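PDB 6OZU: eukaryotic translation initiation factor 4 gamma 5 from Trypanosoma cruzi, which probably serves as a scaffold in translation initiation, its MIF4G domain being of the kind that binds the RNA helicase eIF4A in related eIF4G proteins. Local coordinates for residues S54-K68 with A134-L147. Sequence-based numbering, arbitrary orientation.
Sequences SIQPEDSIFVPYYVK and ANINFLGLLFTHGL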
ATOM      1  N   SER A  54       0.127   5.163   9.385  1.00 61.61           N
ATOM      2  CA  SER A  54      -0.597   4.727   8.197  1.00 59.84           C
ATOM      3  C   SER A  54      -1.102   3.270   8.237  1.00 65.01           C
ATOM      4  O   SER A  54      -1.997   2.921   7.454  1.00 64.14           O
ATOM      5  CB  SER A  54       0.246   4.966   6.954  1.00 60.65           C
ATOM      6  OG  SER A  54       0.464   6.351   6.753  1.00 63.13           O
ATOM      7  N   ILE A  55      -0.540   2.413   9.113  1.00 63.33           N
ATOM      8  CA  ILE A  55      -0.995   1.014   9.187  1.00 62.55           C
ATOM      9  C   ILE A  55      -1.856   0.759  10.433  1.00 70.86           C
ATOM     10  O   ILE A  55      -2.137  -0.399  10.779  1.00 69.02           O
ATOM     11  CB  ILE A  55       0.119  -0.037   9.011  1.00 64.45           C
ATOM     12  CG1 ILE A  55       1.264   0.129  10.018  1.00 64.48           C
ATOM     13  CG2 ILE A  55       0.607  -0.039   7.580  1.00 65.74           C
ATOM     14  CD1 ILE A  55       1.678  -1.152  10.618  1.00 63.03           C
ATOM     15  N   GLN A  56      -2.286   1.855  11.090  1.00 72.70           N
ATOM     16  CA  GLN A  56      -3.202   1.816  12.219  1.00 74.34           C
ATOM     17  C   GLN A  56      -4.606   1.681  11.606  1.00 81.34           C
ATOM     18  O   GLN A  56      -4.929   2.445  10.677  1.00 79.34           O
ATOM     19  CB  GLN A  56      -3.076   3.081  13.071  1.00 77.04           C
ATOM     20  CG  GLN A  56      -1.829   3.133  13.947  1.00 94.55           C
ATOM     21  CD  GLN A  56      -1.774   2.033  14.981  1.00123.03           C
ATOM     22  OE1 GLN A  56      -1.315   0.908  14.718  1.00114.41           O
ATOM     23  NE2 GLN A  56      -2.259   2.334  16.176  1.00125.64           N
ATOM     24  N   PRO A  57      -5.425   0.671  12.020  1.00 81.97           N
ATOM     25  CA  PRO A  57      -6.753   0.480  11.379  1.00 81.83           C
ATOM     26  C   PRO A  57      -7.747   1.655  11.552  1.00 86.42           C
ATOM     27  O   PRO A  57      -8.560   1.880  10.655  1.00 85.73           O
ATOM     28  CB  PRO A  57      -7.265  -0.832  11.986  1.00 83.18           C
ATOM     29  CG  PRO A  57      -6.552  -0.938  13.290  1.00 88.66           C
ATOM     30  CD  PRO A  57      -5.183  -0.355  13.058  1.00 84.38           C
ATOM     31  N   GLU A  58      -7.643   2.425  12.664  1.00 83.72           N
ATOM     32  CA  GLU A  58      -8.475   3.610  12.969  1.00 84.73           C
ATOM     33  C   GLU A  58      -8.342   4.803  11.984  1.00 89.78           C
ATOM     34  O   GLU A  58      -9.237   5.643  11.873  1.00 89.77           O
ATOM     35  CB  GLU A  58      -8.214   4.113  14.411  1.00 87.58           C
ATOM     36  CG  GLU A  58      -6.768   4.454  14.750  1.00 93.82           C
ATOM     37  CD  GLU A  58      -5.980   3.336  15.409  1.00111.67           C
ATOM     38  OE1 GLU A  58      -5.949   2.214  14.852  1.00100.33           O
ATOM     39  OE2 GLU A  58      -5.380   3.591  16.479  1.00107.10           O
ATOM     40  N   ASP A  59      -7.194   4.875  11.298  1.00 86.44           N
ATOM     41  CA  ASP A  59      -6.838   5.987  10.434  1.00 86.08           C
ATOM     42  C   ASP A  59      -7.205   5.852   8.962  1.00 88.57           C
ATOM     43  O   ASP A  59      -6.957   6.808   8.239  1.00 89.55           O
ATOM     44  CB  ASP A  59      -5.323   6.260  10.568  1.00 87.60           C
ATOM     45  CG  ASP A  59      -4.889   6.742  11.941  1.00 94.30           C
ATOM     46  OD1 ASP A  59      -5.557   7.639  12.491  1.00 98.92           O
ATOM     47  OD2 ASP A  59      -3.874   6.232  12.457  1.00 92.09           O
ATOM     48  N   SER A  60      -7.804   4.729   8.511  1.00 83.35           N
ATOM     49  CA  SER A  60      -8.076   4.411   7.090  1.00 82.33           C
ATOM     50  C   SER A  60      -8.499   5.600   6.206  1.00 85.48           C
ATOM     51  O   SER A  60      -8.111   5.655   5.034  1.00 83.92           O
ATOM     52  CB  SER A  60      -9.084   3.272   6.943  1.00 86.02           C
ATOM     53  OG  SER A  60     -10.427   3.722   7.016  1.00 97.77           O
ATOM     54  N   ILE A  61      -9.290   6.536   6.791  1.00 83.12           N
ATOM     55  CA  ILE A  61      -9.834   7.775   6.204  1.00 83.46           C
ATOM     56  C   ILE A  61      -8.753   8.860   5.966  1.00 86.65           C
ATOM     57  O   ILE A  61      -8.776   9.514   4.916  1.00 86.37           O
ATOM     58  CB  ILE A  61     -11.036   8.358   7.025  1.00 87.66           C
ATOM     59  CG1 ILE A  61     -11.452   7.471   8.240  1.00 87.47           C
ATOM     60  CG2 ILE A  61     -12.224   8.653   6.117  1.00 88.59           C
ATOM     61  CD1 ILE A  61     -10.753   7.800   9.587  1.00 91.64           C
ATOM     62  N   PHE A  62      -7.856   9.085   6.970  1.00 81.79           N
ATOM     63  CA  PHE A  62      -6.768  10.072   6.928  1.00 81.58           C
ATOM     64  C   PHE A  62      -5.499   9.558   6.223  1.00 80.18           C
ATOM     65  O   PHE A  62      -4.613  10.359   5.932  1.00 79.80           O
ATOM     66  CB  PHE A  62      -6.371  10.567   8.336  1.00 85.38           C
ATOM     67  CG  PHE A  62      -7.401  10.601   9.441  1.00 88.84           C
ATOM     68  CD1 PHE A  62      -8.655  11.172   9.234  1.00 93.13           C
ATOM     69  CD2 PHE A  62      -7.078  10.171  10.726  1.00 92.09           C
ATOM     70  CE1 PHE A  62      -9.603  11.201  10.257  1.00 95.31           C
ATOM     71  CE2 PHE A  62      -8.016  10.227  11.760  1.00 96.24           C
ATOM     72  CZ  PHE A  62      -9.277  10.732  11.515  1.00 95.24           C
ATOM     73  N   VAL A  63      -5.402   8.240   5.967  1.00 72.63           N
ATOM     74  CA  VAL A  63      -4.239   7.621   5.339  1.00 71.11           C
ATOM     75  C   VAL A  63      -3.942   8.261   3.948  1.00 75.56           C
ATOM     76  O   VAL A  63      -2.762   8.558   3.714  1.00 75.12           O
ATOM     77  CB  VAL A  63      -4.283   6.068   5.327  1.00 73.07           C
ATOM     78  CG1 VAL A  63      -3.091   5.480   4.576  1.00 72.28           C
ATOM     79  CG2 VAL A  63      -4.292   5.531   6.753  1.00 72.93           C
ATOM     80  N   PRO A  64      -4.934   8.604   3.070  1.00 71.71           N
ATOM     81  CA  PRO A  64      -4.572   9.274   1.801  1.00 70.79           C
ATOM     82  C   PRO A  64      -3.891  10.622   2.031  1.00 73.82           C
ATOM     83  O   PRO A  64      -3.091  11.036   1.197  1.00 73.68           O
ATOM     84  CB  PRO A  64      -5.917   9.464   1.090  1.00 72.75           C
ATOM     85  CG  PRO A  64      -6.853   8.523   1.736  1.00 76.67           C
ATOM     86  CD  PRO A  64      -6.394   8.379   3.149  1.00 72.85           C
ATOM     87  N   TYR A  65      -4.196  11.294   3.168  1.00 69.96           N
ATOM     88  CA  TYR A  65      -3.602  12.589   3.508  1.00 70.50           C
ATOM     89  C   TYR A  65      -2.162  12.446   3.962  1.00 72.31           C
ATOM     90  O   TYR A  65      -1.362  13.318   3.646  1.00 72.40           O
ATOM     91  CB  TYR A  65      -4.441  13.371   4.537  1.00 73.22           C
ATOM     92  CG  TYR A  65      -5.851  13.627   4.064  1.00 76.55           C
ATOM     93  CD1 TYR A  65      -6.118  14.591   3.093  1.00 79.88           C
ATOM     94  CD2 TYR A  65      -6.918  12.870   4.546  1.00 77.06           C
ATOM     95  CE1 TYR A  65      -7.413  14.803   2.623  1.00 82.50           C
ATOM     96  CE2 TYR A  65      -8.218  13.077   4.089  1.00 78.50           C
ATOM     97  CZ  TYR A  65      -8.463  14.050   3.132  1.00 89.70           C
ATOM     98  OH  TYR A  65      -9.739  14.248   2.672  1.00 92.38           O
ATOM     99  N   TYR A  66      -1.837  11.359   4.713  1.00 66.88           N
ATOM    100  CA  TYR A  66      -0.492  11.041   5.198  1.00 66.02           C
ATOM    101  C   TYR A  66       0.388  10.786   3.998  1.00 66.08           C
ATOM    102  O   TYR A  66       1.506  11.308   3.921  1.00 66.17           O
ATOM    103  CB  TYR A  66      -0.481   9.773   6.075  1.00 66.92           C
ATOM    104  CG  TYR A  66      -1.360   9.810   7.298  1.00 71.06           C
ATOM    105  CD1 TYR A  66      -1.647  11.010   7.942  1.00 75.34           C
ATOM    106  CD2 TYR A  66      -1.883   8.641   7.834  1.00 71.82           C
ATOM    107  CE1 TYR A  66      -2.442  11.046   9.086  1.00 77.59           C
ATOM    108  CE2 TYR A  66      -2.725   8.669   8.944  1.00 74.07           C
ATOM    109  CZ  TYR A  66      -2.984   9.872   9.581  1.00 85.52           C
ATOM    110  OH  TYR A  66      -3.789   9.900  10.693  1.00 91.70           O
ATOM    111  N   VAL A  67      -0.140   9.981   3.060  1.00 58.53           N
ATOM    112  CA  VAL A  67       0.491   9.586   1.809  1.00 56.40           C
ATOM    113  C   VAL A  67       0.685  10.831   0.907  1.00 61.33           C
ATOM    114  O   VAL A  67       1.743  10.965   0.294  1.00 62.94           O
ATOM    115  CB  VAL A  67      -0.299   8.402   1.179  1.00 58.26           C
ATOM    116  CG1 VAL A  67       0.062   8.179  -0.265  1.00 57.76           C
ATOM    117  CG2 VAL A  67      -0.072   7.114   1.962  1.00 57.12           C
ATOM    118  N   LYS A  68      -0.277  11.788   0.916  1.00 57.22           N
ATOM    119  CA  LYS A  68      -0.176  13.050   0.162  1.00 57.18           C
ATOM    120  C   LYS A  68       0.892  14.007   0.731  1.00 61.97           C
ATOM    121  O   LYS A  68       1.402  14.859  -0.006  1.00 63.29           O
ATOM    122  CB  LYS A  68      -1.536  13.746   0.059  1.00 59.53           C
ATOM    123  CG  LYS A  68      -2.412  13.177  -1.045  1.00 63.91           C
ATOM    124  CD  LYS A  68      -3.793  13.818  -1.063  1.00 69.88           C
ATOM    125  CE  LYS A  68      -4.740  13.075  -1.957  1.00 65.72           C
ATOM    126  NZ  LYS A  68      -5.031  11.719  -1.446  1.00 71.59           N
ATOM    127  N   ALA A 134      -5.472  -2.974   7.069  1.00 48.16           N
ATOM    128  CA  ALA A 134      -4.721  -1.715   7.268  1.00 48.67           C
ATOM    129  C   ALA A 134      -3.455  -1.670   6.413  1.00 50.07           C
ATOM    130  O   ALA A 134      -3.134  -0.603   5.886  1.00 50.27           O
ATOM    131  CB  ALA A 134      -4.353  -1.545   8.725  1.00 50.92           C
ATOM    132  N   ASN A 135      -2.780  -2.832   6.230  1.00 45.41           N
ATOM    133  CA  ASN A 135      -1.561  -2.951   5.413  1.00 45.59           C
ATOM    134  C   ASN A 135      -1.861  -2.857   3.937  1.00 46.75           C
ATOM    135  O   ASN A 135      -1.209  -2.100   3.207  1.00 44.51           O
ATOM    136  CB  ASN A 135      -0.827  -4.265   5.704  1.00 47.38           C
ATOM    137  CG  ASN A 135      -0.044  -4.264   6.983  1.00 53.86           C
ATOM    138  OD1 ASN A 135      -0.289  -5.057   7.889  1.00 39.79           O
ATOM    139  ND2 ASN A 135       0.909  -3.375   7.097  1.00 54.13           N
ATOM    140  N   ILE A 136      -2.841  -3.666   3.497  1.00 45.14           N
ATOM    141  CA  ILE A 136      -3.337  -3.747   2.116  1.00 43.93           C
ATOM    142  C   ILE A 136      -3.902  -2.389   1.681  1.00 42.66           C
ATOM    143  O   ILE A 136      -3.563  -1.934   0.593  1.00 42.29           O
ATOM    144  CB  ILE A 136      -4.326  -4.930   1.919  1.00 47.40           C
ATOM    145  CG1 ILE A 136      -3.779  -6.264   2.507  1.00 46.73           C
ATOM    146  CG2 ILE A 136      -4.710  -5.091   0.434  1.00 51.05           C
ATOM    147  CD1 ILE A 136      -2.451  -6.865   1.863  1.00 53.33           C
ATOM    148  N   ASN A 137      -4.658  -1.702   2.551  1.00 37.92           N
ATOM    149  CA  ASN A 137      -5.145  -0.346   2.243  1.00 39.87           C
ATOM    150  C   ASN A 137      -3.939   0.585   1.968  1.00 43.92           C
ATOM    151  O   ASN A 137      -3.841   1.183   0.884  1.00 43.31           O
ATOM    152  CB  ASN A 137      -6.035   0.223   3.376  1.00 45.28           C
ATOM    153  CG  ASN A 137      -6.593   1.611   3.098  1.00 75.50           C
ATOM    154  OD1 ASN A 137      -7.044   1.922   1.987  1.00 60.19           O
ATOM    155  ND2 ASN A 137      -6.571   2.478   4.103  1.00 71.85           N
ATOM    156  N   PHE A 138      -2.986   0.614   2.911  1.00 39.78           N
ATOM    157  CA  PHE A 138      -1.768   1.395   2.790  1.00 39.35           C
ATOM    158  C   PHE A 138      -1.018   1.094   1.470  1.00 45.36           C
ATOM    159  O   PHE A 138      -0.672   2.048   0.763  1.00 45.48           O
ATOM    160  CB  PHE A 138      -0.896   1.188   4.015  1.00 41.05           C
ATOM    161  CG  PHE A 138       0.337   2.066   4.104  1.00 43.22           C
ATOM    162  CD1 PHE A 138       0.290   3.407   3.727  1.00 46.94           C
ATOM    163  CD2 PHE A 138       1.518   1.573   4.626  1.00 43.99           C
ATOM    164  CE1 PHE A 138       1.409   4.228   3.852  1.00 47.67           C
ATOM    165  CE2 PHE A 138       2.628   2.400   4.765  1.00 48.41           C
ATOM    166  CZ  PHE A 138       2.570   3.721   4.368  1.00 46.82           C
ATOM    167  N   LEU A 139      -0.841  -0.206   1.101  1.00 41.41           N
ATOM    168  CA  LEU A 139      -0.187  -0.604  -0.158  1.00 41.30           C
ATOM    169  C   LEU A 139      -0.850   0.060  -1.385  1.00 47.95           C
ATOM    170  O   LEU A 139      -0.141   0.548  -2.271  1.00 49.21           O
ATOM    171  CB  LEU A 139      -0.165  -2.142  -0.324  1.00 40.07           C
ATOM    172  CG  LEU A 139       0.576  -2.689  -1.571  1.00 42.53           C
ATOM    173  CD1 LEU A 139       2.107  -2.606  -1.419  1.00 42.51           C
ATOM    174  CD2 LEU A 139       0.168  -4.112  -1.863  1.00 43.27           C
ATOM    175  N   GLY A 140      -2.191   0.089  -1.392  1.00 44.35           N
ATOM    176  CA  GLY A 140      -3.011   0.706  -2.433  1.00 43.56           C
ATOM    177  C   GLY A 140      -2.825   2.204  -2.535  1.00 45.76           C
ATOM    178  O   GLY A 140      -2.623   2.734  -3.626  1.00 44.62           O
ATOM    179  N   LEU A 141      -2.861   2.895  -1.400  1.00 42.37           N
ATOM    180  CA  LEU A 141      -2.624   4.341  -1.350  1.00 43.44           C
ATOM    181  C   LEU A 141      -1.189   4.744  -1.735  1.00 49.99           C
ATOM    182  O   LEU A 141      -0.998   5.781  -2.392  1.00 51.33           O
ATOM    183  CB  LEU A 141      -2.967   4.875   0.028  1.00 43.78           C
ATOM    184  CG  LEU A 141      -4.435   4.763   0.370  1.00 46.80           C
ATOM    185  CD1 LEU A 141      -4.630   4.674   1.815  1.00 47.26           C
ATOM    186  CD2 LEU A 141      -5.214   5.880  -0.226  1.00 46.70           C
ATOM    187  N   LEU A 142      -0.183   3.925  -1.361  1.00 45.36           N
ATOM    188  CA  LEU A 142       1.207   4.215  -1.729  1.00 44.29           C
ATOM    189  C   LEU A 142       1.336   4.064  -3.238  1.00 51.33           C
ATOM    190  O   LEU A 142       1.985   4.883  -3.880  1.00 54.16           O
ATOM    191  CB  LEU A 142       2.206   3.270  -1.033  1.00 43.36           C
ATOM    192  CG  LEU A 142       2.475   3.434   0.462  1.00 46.11           C
ATOM    193  CD1 LEU A 142       3.197   2.222   1.005  1.00 44.95           C
ATOM    194  CD2 LEU A 142       3.325   4.671   0.753  1.00 46.12           C
ATOM    195  N   PHE A 143       0.701   3.029  -3.801  1.00 48.34           N
ATOM    196  CA  PHE A 143       0.713   2.728  -5.236  1.00 49.15           C
ATOM    197  C   PHE A 143       0.028   3.797  -6.104  1.00 53.97           C
ATOM    198  O   PHE A 143       0.601   4.224  -7.096  1.00 55.74           O
ATOM    199  CB  PHE A 143       0.128   1.332  -5.507  1.00 50.52           C
ATOM    200  CG  PHE A 143       0.299   0.872  -6.923  1.00 52.82           C
ATOM    201  CD1 PHE A 143       1.572   0.644  -7.446  1.00 57.22           C
ATOM    202  CD2 PHE A 143      -0.807   0.703  -7.753  1.00 55.31           C
ATOM    203  CE1 PHE A 143       1.734   0.219  -8.753  1.00 58.31           C
ATOM    204  CE2 PHE A 143      -0.644   0.293  -9.068  1.00 58.29           C
ATOM    205  CZ  PHE A 143       0.628   0.044  -9.555  1.00 56.49           C
ATOM    206  N   THR A 144      -1.168   4.243  -5.719  1.00 50.83           N
ATOM    207  CA  THR A 144      -1.927   5.278  -6.439  1.00 51.60           C
ATOM    208  C   THR A 144      -1.240   6.664  -6.393  1.00 59.44           C
ATOM    209  O   THR A 144      -1.507   7.513  -7.247  1.00 60.80           O
ATOM    210  CB  THR A 144      -3.373   5.319  -5.945  1.00 54.20           C
ATOM    211  OG1 THR A 144      -3.373   5.575  -4.549  1.00 54.51           O
ATOM    212  CG2 THR A 144      -4.148   4.026  -6.242  1.00 48.68           C
ATOM    213  N   HIS A 145      -0.334   6.872  -5.412  1.00 56.39           N
ATOM    214  CA  HIS A 145       0.437   8.104  -5.224  1.00 55.96           C
ATOM    215  C   HIS A 145       1.909   7.965  -5.680  1.00 58.27           C
ATOM    216  O   HIS A 145       2.711   8.864  -5.436  1.00 58.79           O
ATOM    217  CB  HIS A 145       0.325   8.578  -3.773  1.00 56.49           C
ATOM    218  CG  HIS A 145      -1.054   9.003  -3.382  1.00 60.03           C
ATOM    219  ND1 HIS A 145      -2.128   8.132  -3.447  1.00 61.19           N
ATOM    220  CD2 HIS A 145      -1.485  10.181  -2.874  1.00 62.80           C
ATOM    221  CE1 HIS A 145      -3.180   8.817  -3.019  1.00 60.49           C
ATOM    222  NE2 HIS A 145      -2.844  10.046  -2.649  1.00 62.02           N
ATOM    223  N   GLY A 146       2.219   6.855  -6.361  1.00 52.96           N
ATOM    224  CA  GLY A 146       3.527   6.533  -6.928  1.00 52.68           C
ATOM    225  C   GLY A 146       4.679   6.404  -5.951  1.00 56.42           C
ATOM    226  O   GLY A 146       5.836   6.586  -6.333  1.00 55.79           O
ATOM    227  N   LEU A 147       4.370   6.067  -4.690  1.00 53.09           N
ATOM    228  CA  LEU A 147       5.339   5.945  -3.590  1.00 52.40           C
ATOM    229  C   LEU A 147       5.892   4.531  -3.350  1.00 57.94           C
ATOM    230  O   LEU A 147       6.770   4.379  -2.508  1.00 60.92           O
ATOM    231  CB  LEU A 147       4.727   6.501  -2.279  1.00 50.93           C
ATOM    232  CG  LEU A 147       4.444   7.980  -2.253  1.00 53.19           C
ATOM    233  CD1 LEU A 147       3.718   8.353  -0.992  1.00 51.92           C
ATOM    234  CD2 LEU A 147       5.735   8.793  -2.418  1.00 53.70           C
TER
HETATM  235  O   HOH W   1      -4.489   1.810   6.163  1.00 61.59           O
HETATM  236  O   HOH W   2      -8.307   4.664   2.562  1.00 70.88           O
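With chi1 at -173°, Phe138 extends its ring away from its own backbone N and into the bend that follows helix 40-53, where Ser54 CB lies over one face, 3.6 Å from the ring centroid. Leu142 CD1 covers the opposite face, Val67 CG2 meets the rim in the ring plane, and Phe51 adds an edge-to-face partner. Val67, whose CG1 stands trans to its backbone N (chi1 165°), sets that methyl on a face of the His145 imidazole, 3.4 Å from His145 CG. Lys68, bent at its last torsion, reaches the imidazole edge instead: NZ donates to His145 NE2 at 3.0 Å, almost exactly in the ring plane. Helices 63-76 and 118-144 belong to the all-helical MIF4G domain, a HEAT-like array of antiparallel helix pairs; segments 63-68 and 134-144 of these helices cross at -42°, their axes 9.6 Å apart at closest approach. Between them Leu141 forks, CD1 against Val63 CG1 and CD2 against the Pro64 ring. Beyond His145, a Schellman motif with Gly146 at C-prime ends the helix, and just after it Leu147 CD1 lies 3.7 Å from Val67 CG1. At the other end Ala134 CB packs on Ile55 O, and one water donates to both Ser54 O and Ala134 O while accepting from Asn137 ND2. A second water links Asn137 OD1 to Ser60 O.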